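Local coordinates for protein GMP reductase (Trypanosoma brucei brucei, PDB 6JIG) that probably catalyses the NADPH-dependent reductive deamination of GMP to IMP, and also binds guanine nucleotides at its CBS domains, at residues A[456-461]-A[468-473]; A[33-38]-A[45-50]; A[397-402]-A[407-412]. The protein carries 1 engineered substitution. One frame throughout, in Å; residues are numbered along the deposited sequence.

Interaction 1 of 3, residues A[456-461]-A[468-473]; sequences SYSGAK and RRTRFV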
loop_
_atom_site.group_PDB
_atom_site.type_symbol
_atom_site.label_atom_id
_atom_site.label_comp_id
_atom_site.label_asym_id
_atom_site.label_seq_id
_atom_site.Cartn_x
_atom_site.Cartn_y
_atom_site.Cartn_z
ATOM N N SER A 456 -18.115 33.469 -17.351
ATOM C CA SER A 456 -18.525 33.294 -18.739
ATOM C C SER A 456 -19.593 32.213 -18.875
ATOM O O SER A 456 -20.489 32.320 -19.721
ATOM C CB SER A 456 -17.311 32.955 -19.595
ATOM O OG SER A 456 -17.692 32.797 -20.951
ATOM N N TYR A 457 -19.523 31.163 -18.047
ATOM C CA TYR A 457 -20.554 30.130 -18.129
ATOM C C TYR A 457 -21.895 30.640 -17.623
ATOM O O TYR A 457 -22.945 30.159 -18.066
ATOM C CB TYR A 457 -20.137 28.877 -17.359
ATOM C CG TYR A 457 -19.298 27.934 -18.172
ATOM C CD1 TYR A 457 -19.881 27.117 -19.136
ATOM C CD2 TYR A 457 -17.919 27.872 -18.001
ATOM C CE1 TYR A 457 -19.125 26.254 -19.882
ATOM C CE2 TYR A 457 -17.148 27.013 -18.751
ATOM C CZ TYR A 457 -17.764 26.203 -19.695
ATOM O OH TYR A 457 -17.024 25.333 -20.452
ATOM N N SER A 458 -21.884 31.604 -16.706
ATOM C CA SER A 458 -23.114 32.230 -16.235
ATOM C C SER A 458 -23.553 33.385 -17.122
ATOM O O SER A 458 -24.577 34.014 -16.825
ATOM C CB SER A 458 -22.955 32.733 -14.785
ATOM O OG SER A 458 -23.089 31.654 -13.845
ATOM N N GLY A 459 -22.803 33.674 -18.178
ATOM C CA GLY A 459 -23.078 34.815 -19.040
ATOM C C GLY A 459 -22.870 36.151 -18.366
ATOM O O GLY A 459 -23.528 37.131 -18.733
ATOM N N ALA A 460 -21.977 36.218 -17.377
ATOM C CA ALA A 460 -21.809 37.396 -16.533
ATOM C C ALA A 460 -20.540 38.143 -16.920
ATOM O O ALA A 460 -19.469 37.537 -17.037
ATOM C CB ALA A 460 -21.739 36.994 -15.052
ATOM N N LYS A 461 -20.650 39.465 -17.094
ATOM C CA LYS A 461 -19.484 40.298 -17.345
ATOM C C LYS A 461 -19.021 41.068 -16.106
ATOM O O LYS A 461 -18.048 41.830 -16.189
ATOM C CB LYS A 461 -19.768 41.277 -18.495
ATOM N N ARG A 468 -26.280 37.743 -9.718
ATOM C CA ARG A 468 -27.691 37.756 -10.104
ATOM C C ARG A 468 -28.042 36.605 -11.044
ATOM O O ARG A 468 -29.132 36.034 -10.942
ATOM C CB ARG A 468 -28.050 39.091 -10.768
ATOM N N ARG A 469 -27.137 36.236 -11.943
ATOM C CA ARG A 469 -27.471 35.317 -13.024
ATOM C C ARG A 469 -27.198 33.852 -12.700
ATOM O O ARG A 469 -27.775 32.973 -13.345
ATOM C CB ARG A 469 -26.705 35.698 -14.292
ATOM C CG ARG A 469 -27.307 36.908 -14.978
ATOM C CD ARG A 469 -26.422 37.521 -16.049
ATOM N NE ARG A 469 -26.939 38.864 -16.343
ATOM C CZ ARG A 469 -26.407 39.727 -17.203
ATOM N NH1 ARG A 469 -25.319 39.405 -17.885
ATOM N NH2 ARG A 469 -26.967 40.919 -17.377
ATOM N N THR A 470 -26.334 33.563 -11.733
ATOM C CA THR A 470 -25.937 32.180 -11.509
ATOM C C THR A 470 -27.118 31.341 -11.031
ATOM O O THR A 470 -27.920 31.769 -10.194
ATOM C CB THR A 470 -24.781 32.109 -10.510
ATOM O OG1 THR A 470 -23.593 32.596 -11.147
ATOM C CG2 THR A 470 -24.524 30.656 -10.067
ATOM N N ARG A 471 -27.235 30.154 -11.607
ATOM C CA ARG A 471 -28.186 29.135 -11.195
ATOM C C ARG A 471 -27.407 27.858 -10.944
ATOM O O ARG A 471 -26.476 27.543 -11.685
ATOM C CB ARG A 471 -29.258 28.879 -12.266
ATOM C CG ARG A 471 -30.041 30.126 -12.659
ATOM C CD ARG A 471 -30.926 30.616 -11.511
ATOM N NE ARG A 471 -31.733 31.759 -11.929
ATOM C CZ ARG A 471 -31.400 33.028 -11.710
ATOM N NH1 ARG A 471 -30.285 33.323 -11.052
ATOM N NH2 ARG A 471 -32.186 34.006 -12.141
ATOM N N PHE A 472 -27.784 27.130 -9.903
ATOM C CA PHE A 472 -27.089 25.911 -9.527
ATOM C C PHE A 472 -27.935 24.680 -9.836
ATOM O O PHE A 472 -29.167 24.741 -9.866
ATOM C CB PHE A 472 -26.760 25.895 -8.030
ATOM C CG PHE A 472 -25.761 26.951 -7.611
ATOM C CD1 PHE A 472 -24.425 26.828 -7.953
ATOM C CD2 PHE A 472 -26.165 28.041 -6.865
ATOM C CE1 PHE A 472 -23.498 27.782 -7.550
ATOM C CE2 PHE A 472 -25.248 29.004 -6.460
ATOM C CZ PHE A 472 -23.916 28.873 -6.805
ATOM N N VAL A 473 -27.247 23.562 -10.030
ATOM C CA VAL A 473 -27.861 22.235 -10.044
ATOM C C VAL A 473 -27.112 21.361 -9.050
ATOM O O VAL A 473 -25.879 21.407 -8.967
ATOM C CB VAL A 473 -27.861 21.625 -11.471
ATOM C CG1 VAL A 473 -26.448 21.599 -12.078
ATOM C CG2 VAL A 473 -28.474 20.227 -11.468
HETATM O O HOH W 1 -25.422 29.951 -13.928
#
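Ser-458 and Thr-470 bring the two backbones closest, with 5.5 Å between their CA atoms, each just where a helix gives out. Helix 440-457 stops in a Schellman motif: Gly-459 has positive phi (67°) and its N reaches back 3.1 Å to Ser-456 O. Across the gap the hydroxyls meet directly, Ser-458 OG lying 2.9 Å from Thr-470 OG1, a hydrogen bond whose proton is not assigned. Ser-458 OG also bonds water 1 at 2.9 Å, and that water accepts from Arg-471 N at 3.0 Å, so a second, water-mediated path runs beside the first. Thr-470 OG1 is held as well by Met-466 O, in the last turn of the helix that Thr-470 ends. Arg-469 reaches the other way: its chain, extended from CG to NE, runs past Ser-458 O and sets NH1 3.0 Å from Gly-459 O. The acceptor sits at the edge of the guanidinium, 9° out of its plane, but the N-H...O angle of 141° makes the bond bent. Glu-465 forms a salt bridge to the same NH1. The C-terminal ends of helices 440-457 and 463-469 are thus tied together, the first closed by its Schellman motif, within the TIM-barrel domain; strand 472-475, which follows, pairs antiparallel with 18-20.

Interaction 2 of 3, residues A[33-38]-A[45-50]; sequences VNTTTR and LSIPIV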
loop_
_atom_site.group_PDB
_atom_site.type_symbol
_atom_site.label_atom_id
_atom_site.label_comp_id
_atom_site.label_asym_id
_atom_site.label_seq_id
_atom_site.Cartn_x
_atom_site.Cartn_y
_atom_site.Cartn_z
ATOM N N VAL A 33 -14.581 40.435 -19.077
ATOM C CA VAL A 33 -15.101 39.973 -17.794
ATOM C C VAL A 33 -14.408 40.763 -16.682
ATOM O O VAL A 33 -13.208 40.605 -16.456
ATOM C CB VAL A 33 -14.885 38.462 -17.627
ATOM C CG1 VAL A 33 -15.550 37.958 -16.380
ATOM C CG2 VAL A 33 -15.405 37.699 -18.857
ATOM N N ASN A 34 -15.165 41.601 -15.980
ATOM C CA ASN A 34 -14.643 42.486 -14.945
ATOM C C ASN A 34 -14.847 41.838 -13.580
ATOM O O ASN A 34 -15.969 41.448 -13.256
ATOM C CB ASN A 34 -15.383 43.823 -14.998
ATOM C CG ASN A 34 -14.846 44.827 -14.031
ATOM O OD1 ASN A 34 -15.115 44.759 -12.835
ATOM N ND2 ASN A 34 -14.112 45.804 -14.548
ATOM N N THR A 35 -13.782 41.743 -12.778
ATOM C CA THR A 35 -13.883 41.083 -11.477
ATOM C C THR A 35 -13.872 42.048 -10.303
ATOM O O THR A 35 -13.718 41.600 -9.164
ATOM C CB THR A 35 -12.760 40.060 -11.281
ATOM O OG1 THR A 35 -11.485 40.714 -11.366
ATOM C CG2 THR A 35 -12.854 38.932 -12.314
ATOM N N THR A 36 -14.039 43.355 -10.532
ATOM C CA THR A 36 -13.976 44.293 -9.416
ATOM C C THR A 36 -15.151 44.091 -8.455
ATOM O O THR A 36 -16.265 43.748 -8.860
ATOM C CB THR A 36 -13.936 45.743 -9.922
ATOM O OG1 THR A 36 -15.185 46.065 -10.533
ATOM C CG2 THR A 36 -12.836 45.915 -10.941
ATOM N N THR A 37 -14.893 44.284 -7.166
ATOM C CA THR A 37 -15.858 43.896 -6.145
ATOM C C THR A 37 -15.642 44.772 -4.919
ATOM O O THR A 37 -14.771 45.646 -4.905
ATOM C CB THR A 37 -15.725 42.402 -5.805
ATOM O OG1 THR A 37 -16.870 41.983 -5.052
ATOM C CG2 THR A 37 -14.474 42.150 -4.966
ATOM N N ARG A 38 -16.445 44.534 -3.884
ATOM C CA ARG A 38 -16.327 45.235 -2.613
ATOM C C ARG A 38 -15.898 44.263 -1.526
ATOM O O ARG A 38 -16.484 43.180 -1.375
ATOM C CB ARG A 38 -17.644 45.905 -2.226
ATOM C CG ARG A 38 -18.182 46.845 -3.299
ATOM C CD ARG A 38 -19.184 47.835 -2.734
ATOM N NE ARG A 38 -18.500 48.976 -2.139
ATOM C CZ ARG A 38 -18.276 50.134 -2.758
ATOM N NH1 ARG A 38 -18.691 50.330 -4.008
ATOM N NH2 ARG A 38 -17.630 51.101 -2.119
ATOM N N LEU A 45 -12.099 46.227 -4.393
ATOM C CA LEU A 45 -10.943 45.450 -4.810
ATOM C C LEU A 45 -11.071 45.100 -6.284
ATOM O O LEU A 45 -12.168 44.801 -6.766
ATOM C CB LEU A 45 -10.803 44.134 -4.007
ATOM C CG LEU A 45 -10.591 44.241 -2.504
ATOM C CD1 LEU A 45 -10.593 42.834 -1.858
ATOM C CD2 LEU A 45 -9.292 44.950 -2.222
ATOM N N SER A 46 -9.929 45.069 -6.981
ATOM C CA SER A 46 -9.934 44.695 -8.393
ATOM C C SER A 46 -10.199 43.203 -8.590
ATOM O O SER A 46 -10.752 42.813 -9.626
ATOM C CB SER A 46 -8.617 45.077 -9.055
ATOM O OG SER A 46 -8.509 46.492 -9.148
ATOM N N ILE A 47 -9.759 42.351 -7.661
ATOM C CA ILE A 47 -10.060 40.913 -7.753
ATOM C C ILE A 47 -10.639 40.471 -6.410
ATOM O O ILE A 47 -10.339 41.080 -5.375
ATOM C CB ILE A 47 -8.828 40.062 -8.126
ATOM C CG1 ILE A 47 -7.724 40.215 -7.070
ATOM C CG2 ILE A 47 -8.343 40.364 -9.539
ATOM C CD1 ILE A 47 -6.617 39.200 -7.190
ATOM N N PRO A 48 -11.477 39.433 -6.372
ATOM C CA PRO A 48 -12.203 39.131 -5.134
ATOM C C PRO A 48 -11.497 38.158 -4.196
ATOM O O PRO A 48 -12.175 37.344 -3.571
ATOM C CB PRO A 48 -13.525 38.534 -5.646
ATOM C CG PRO A 48 -13.198 37.969 -6.992
ATOM C CD PRO A 48 -12.050 38.768 -7.555
ATOM N N ILE A 49 -10.172 38.226 -4.084
ATOM C CA ILE A 49 -9.368 37.249 -3.352
ATOM C C ILE A 49 -8.787 37.924 -2.114
ATOM O O ILE A 49 -8.124 38.962 -2.226
ATOM C CB ILE A 49 -8.227 36.683 -4.220
ATOM C CG1 ILE A 49 -8.713 36.334 -5.631
ATOM C CG2 ILE A 49 -7.598 35.470 -3.537
ATOM C CD1 ILE A 49 -9.726 35.246 -5.653
ATOM N N VAL A 50 -9.024 37.329 -0.948
ATOM C CA VAL A 50 -8.529 37.823 0.335
ATOM C C VAL A 50 -7.666 36.729 0.954
ATOM O O VAL A 50 -8.123 35.588 1.111
ATOM C CB VAL A 50 -9.678 38.204 1.280
ATOM C CG1 VAL A 50 -9.132 38.774 2.589
ATOM C CG2 VAL A 50 -10.623 39.210 0.613
#
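Thr-37 and Leu-45 form an antiparallel hydrogen-bonded pair, with Thr-37 N to Leu-45 O and Leu-45 N to Thr-37 O both 2.8 Å. The packed part lies beside this pair. Thr-37 turns CG2 between its backbone N and carbonyl carbon (OG1 at chi1 -166°), which lays the methyl across Pro-48 at about a right angle, 3.8 Å from Pro-48 CB; OG1, on another branch, is bonded to Asp-369 O. Thr-35 supplies the other grip: its OG1 donates to Ser-46 O over 2.8 Å, in the carbonyl plane, while Thr-35 OG1 also rests 3.7 Å from Ile-47 CG2 and the threonine CB faces Pro-48 CD. The solvent side is looser. Exposed Thr-36 contributes a CA-H...O contact, its CA 3.2 Å from Leu-45 O, and its hydroxyl turns back to its own segment, where Asn-34 OD1 takes both Thr-36 OG1 at 2.6 Å and Thr-36 N, the latter closing an Asx turn. Ser-46 points away from the partner segment, its OG bonded to Gln-220 O. Around the hairpin, Ile-47 and Pro-48 pack on helix 440-457, Leu-45 meets Ile-72 of strand 72-75, and the chain enters barrel strand 49-51 beside strand 370-373.

Interaction 3 of 3, residues A[397-402]-A[407-412]; sequences IIRGMA and NLSKAE. With 5GP (guanosine-5'-monophosphate), chain B.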
loop_
_atom_site.group_PDB
_atom_site.type_symbol
_atom_site.label_atom_id
_atom_site.label_comp_id
_atom_site.label_asym_id
_atom_site.label_seq_id
_atom_site.Cartn_x
_atom_site.Cartn_y
_atom_site.Cartn_z
ATOM N N ILE A 397 4.358 24.371 6.653
ATOM C CA ILE A 397 3.338 24.093 7.658
ATOM C C ILE A 397 2.095 24.927 7.376
ATOM O O ILE A 397 2.184 26.105 7.006
ATOM C CB ILE A 397 3.883 24.372 9.073
ATOM C CG1 ILE A 397 5.027 23.414 9.410
ATOM C CG2 ILE A 397 2.771 24.264 10.115
ATOM C CD1 ILE A 397 4.650 21.953 9.289
ATOM N N ILE A 398 0.926 24.305 7.532
ATOM C CA ILE A 398 -0.342 25.013 7.667
ATOM C C ILE A 398 -1.003 24.511 8.946
ATOM O O ILE A 398 -0.964 23.311 9.244
ATOM C CB ILE A 398 -1.259 24.816 6.436
ATOM C CG1 ILE A 398 -2.453 25.776 6.492
ATOM C CG2 ILE A 398 -1.713 23.347 6.295
ATOM C CD1 ILE A 398 -3.424 25.595 5.342
ATOM N N ARG A 399 -1.566 25.430 9.729
ATOM C CA ARG A 399 -2.096 25.035 11.025
ATOM C C ARG A 399 -3.290 25.901 11.401
ATOM O O ARG A 399 -3.352 27.092 11.075
ATOM C CB ARG A 399 -1.016 25.105 12.114
ATOM C CG ARG A 399 -0.572 26.509 12.475
ATOM C CD ARG A 399 0.697 26.461 13.291
ATOM N NE ARG A 399 1.141 27.792 13.687
ATOM C CZ ARG A 399 2.321 28.037 14.245
ATOM N NH1 ARG A 399 3.163 27.033 14.465
ATOM N NH2 ARG A 399 2.660 29.278 14.581
ATOM N N GLY A 400 -4.236 25.280 12.101
ATOM C CA GLY A 400 -5.411 26.000 12.546
ATOM C C GLY A 400 -5.085 26.985 13.651
ATOM O O GLY A 400 -4.211 26.752 14.487
ATOM N N MET A 401 -5.805 28.111 13.640
ATOM C CA MET A 401 -5.641 29.143 14.657
ATOM C C MET A 401 -6.312 28.783 15.980
ATOM O O MET A 401 -6.086 29.474 16.980
ATOM C CB MET A 401 -6.179 30.479 14.132
ATOM C CG MET A 401 -5.423 30.993 12.896
ATOM S SD MET A 401 -3.719 31.517 13.276
ATOM C CE MET A 401 -3.998 33.242 13.710
ATOM N N ALA A 402 -7.124 27.723 16.011
ATOM C CA ALA A 402 -7.643 27.167 17.255
ATOM C C ALA A 402 -6.928 25.877 17.647
ATOM O O ALA A 402 -7.385 25.180 18.558
ATOM C CB ALA A 402 -9.152 26.929 17.147
ATOM N N ASN A 407 -1.402 28.350 18.980
ATOM C CA ASN A 407 -1.666 28.994 20.263
ATOM C C ASN A 407 -0.433 29.037 21.164
ATOM O O ASN A 407 -0.271 29.993 21.936
ATOM C CB ASN A 407 -2.826 28.295 20.969
ATOM C CG ASN A 407 -4.167 28.912 20.622
ATOM O OD1 ASN A 407 -4.531 29.966 21.146
ATOM N ND2 ASN A 407 -4.905 28.263 19.722
ATOM N N LEU A 408 0.437 28.024 21.089
ATOM C CA LEU A 408 1.718 28.104 21.787
ATOM C C LEU A 408 2.615 29.161 21.159
ATOM O O LEU A 408 3.358 29.850 21.870
ATOM C CB LEU A 408 2.413 26.740 21.785
ATOM N N SER A 409 2.549 29.308 19.831
ATOM C CA SER A 409 3.297 30.360 19.152
ATOM C C SER A 409 2.756 31.744 19.493
ATOM O O SER A 409 3.527 32.709 19.571
ATOM C CB SER A 409 3.262 30.118 17.643
ATOM O OG SER A 409 3.728 31.242 16.922
ATOM N N LYS A 410 1.438 31.862 19.701
ATOM C CA LYS A 410 0.877 33.117 20.191
ATOM C C LYS A 410 1.343 33.414 21.610
ATOM O O LYS A 410 1.485 34.585 21.982
ATOM C CB LYS A 410 -0.653 33.074 20.133
ATOM C CG LYS A 410 -1.337 34.377 20.539
ATOM C CD LYS A 410 -2.777 34.142 20.981
ATOM N N ALA A 411 1.589 32.373 22.412
ATOM C CA ALA A 411 2.139 32.585 23.747
ATOM C C ALA A 411 3.616 32.958 23.694
ATOM O O ALA A 411 4.078 33.765 24.510
ATOM C CB ALA A 411 1.930 31.335 24.607
ATOM N N GLU A 412 4.368 32.394 22.743
ATOM C CA GLU A 412 5.792 32.701 22.636
ATOM C C GLU A 412 6.032 34.112 22.108
ATOM O O GLU A 412 7.072 34.712 22.405
ATOM C CB GLU A 412 6.487 31.673 21.740
HETATM P P 5GP B . -9.109 27.177 4.067
HETATM O O1P 5GP B . -10.038 25.997 3.834
HETATM O O2P 5GP B . -7.730 26.776 4.551
HETATM O O3P 5GP B . -9.103 28.192 2.952
HETATM O "O5'" 5GP B . -9.850 27.936 5.260
HETATM C "C5'" 5GP B . -9.234 28.964 6.021
HETATM C "C4'" 5GP B . -10.186 29.497 7.072
HETATM O "O4'" 5GP B . -10.339 28.518 8.126
HETATM C "C3'" 5GP B . -9.736 30.745 7.820
HETATM O "O3'" 5GP B . -9.913 31.943 7.074
HETATM C "C2'" 5GP B . -10.558 30.679 9.120
HETATM O "O2'" 5GP B . -11.868 31.203 8.953
HETATM C "C1'" 5GP B . -10.711 29.169 9.326
HETATM N N9 5GP B . -9.857 28.657 10.404
HETATM C C8 5GP B . -8.530 28.803 10.535
HETATM N N7 5GP B . -8.147 28.147 11.662
HETATM C C5 5GP B . -9.254 27.580 12.202
HETATM C C6 5GP B . -9.488 26.796 13.322
HETATM O O6 5GP B . -8.531 26.473 14.056
HETATM N N1 5GP B . -10.740 26.394 13.597
HETATM C C2 5GP B . -11.772 26.732 12.811
HETATM N N2 5GP B . -13.021 26.309 13.110
HETATM N N3 5GP B . -11.578 27.485 11.701
HETATM C C4 5GP B . -10.329 27.909 11.399
#
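The guanidinium of Arg-399 meets Ser-409 obliquely, neither squarely over a face nor at an edge: NH2 comes within 3.2 Å of Ser-409 CB and is equally near its OG, a separation that does not settle whether a hydrogen bond forms. A chain extended from CG to NE carries the group out from strand 393-399, and the firm partner of NH2 is Asp-55, through a salt bridge. The amide of Asn-407 approaches the other end of the segment, ND2 lying 3.2 Å from Met-401 O, again undecided, while Gly-403 O takes a clear hydrogen bond from this nitrogen. Between the two flat groups the chain leaves strand 393-399 and runs on toward helix 404-414, forming a part of the GMP pocket that meets the purine base. Here the backbone does the work. Met-401 N donates to N7 of the nucleotide at 3.1 Å with an angle of 165°, and Ala-402 N to O6 of the same base at 2.7 Å with 153°. Two successive amides thus grip the Hoogsteen edge of guanine. Gly-400 CA passes 3.5 Å from O6, and Ala-402 CB lies 3.2 Å from that same oxygen.

Interactions 1 and 2 are neighbours, their centres 16 Å apart, and they touch directly: Lys-461 O lies 2.9 Å from Asn-34 N, a probable hydrogen bond, and Ala-460 O packs on Val-33 CG1 at 4.0 Å. The loop that follows helix 440-457 is thereby joined to the segment that enters the hairpin preceding the first barrel strand. Interaction 3 stands apart, about 30 Å centre to centre from interaction 2, on the opposite side of the chain's centre, and about 39 Å from interaction 1, with nearest atoms about 12 and 24 Å away respectively. It alone of the three holds residues of the GMP pocket, with the Ala-402 side chain about 6 Å from that of Thr-320.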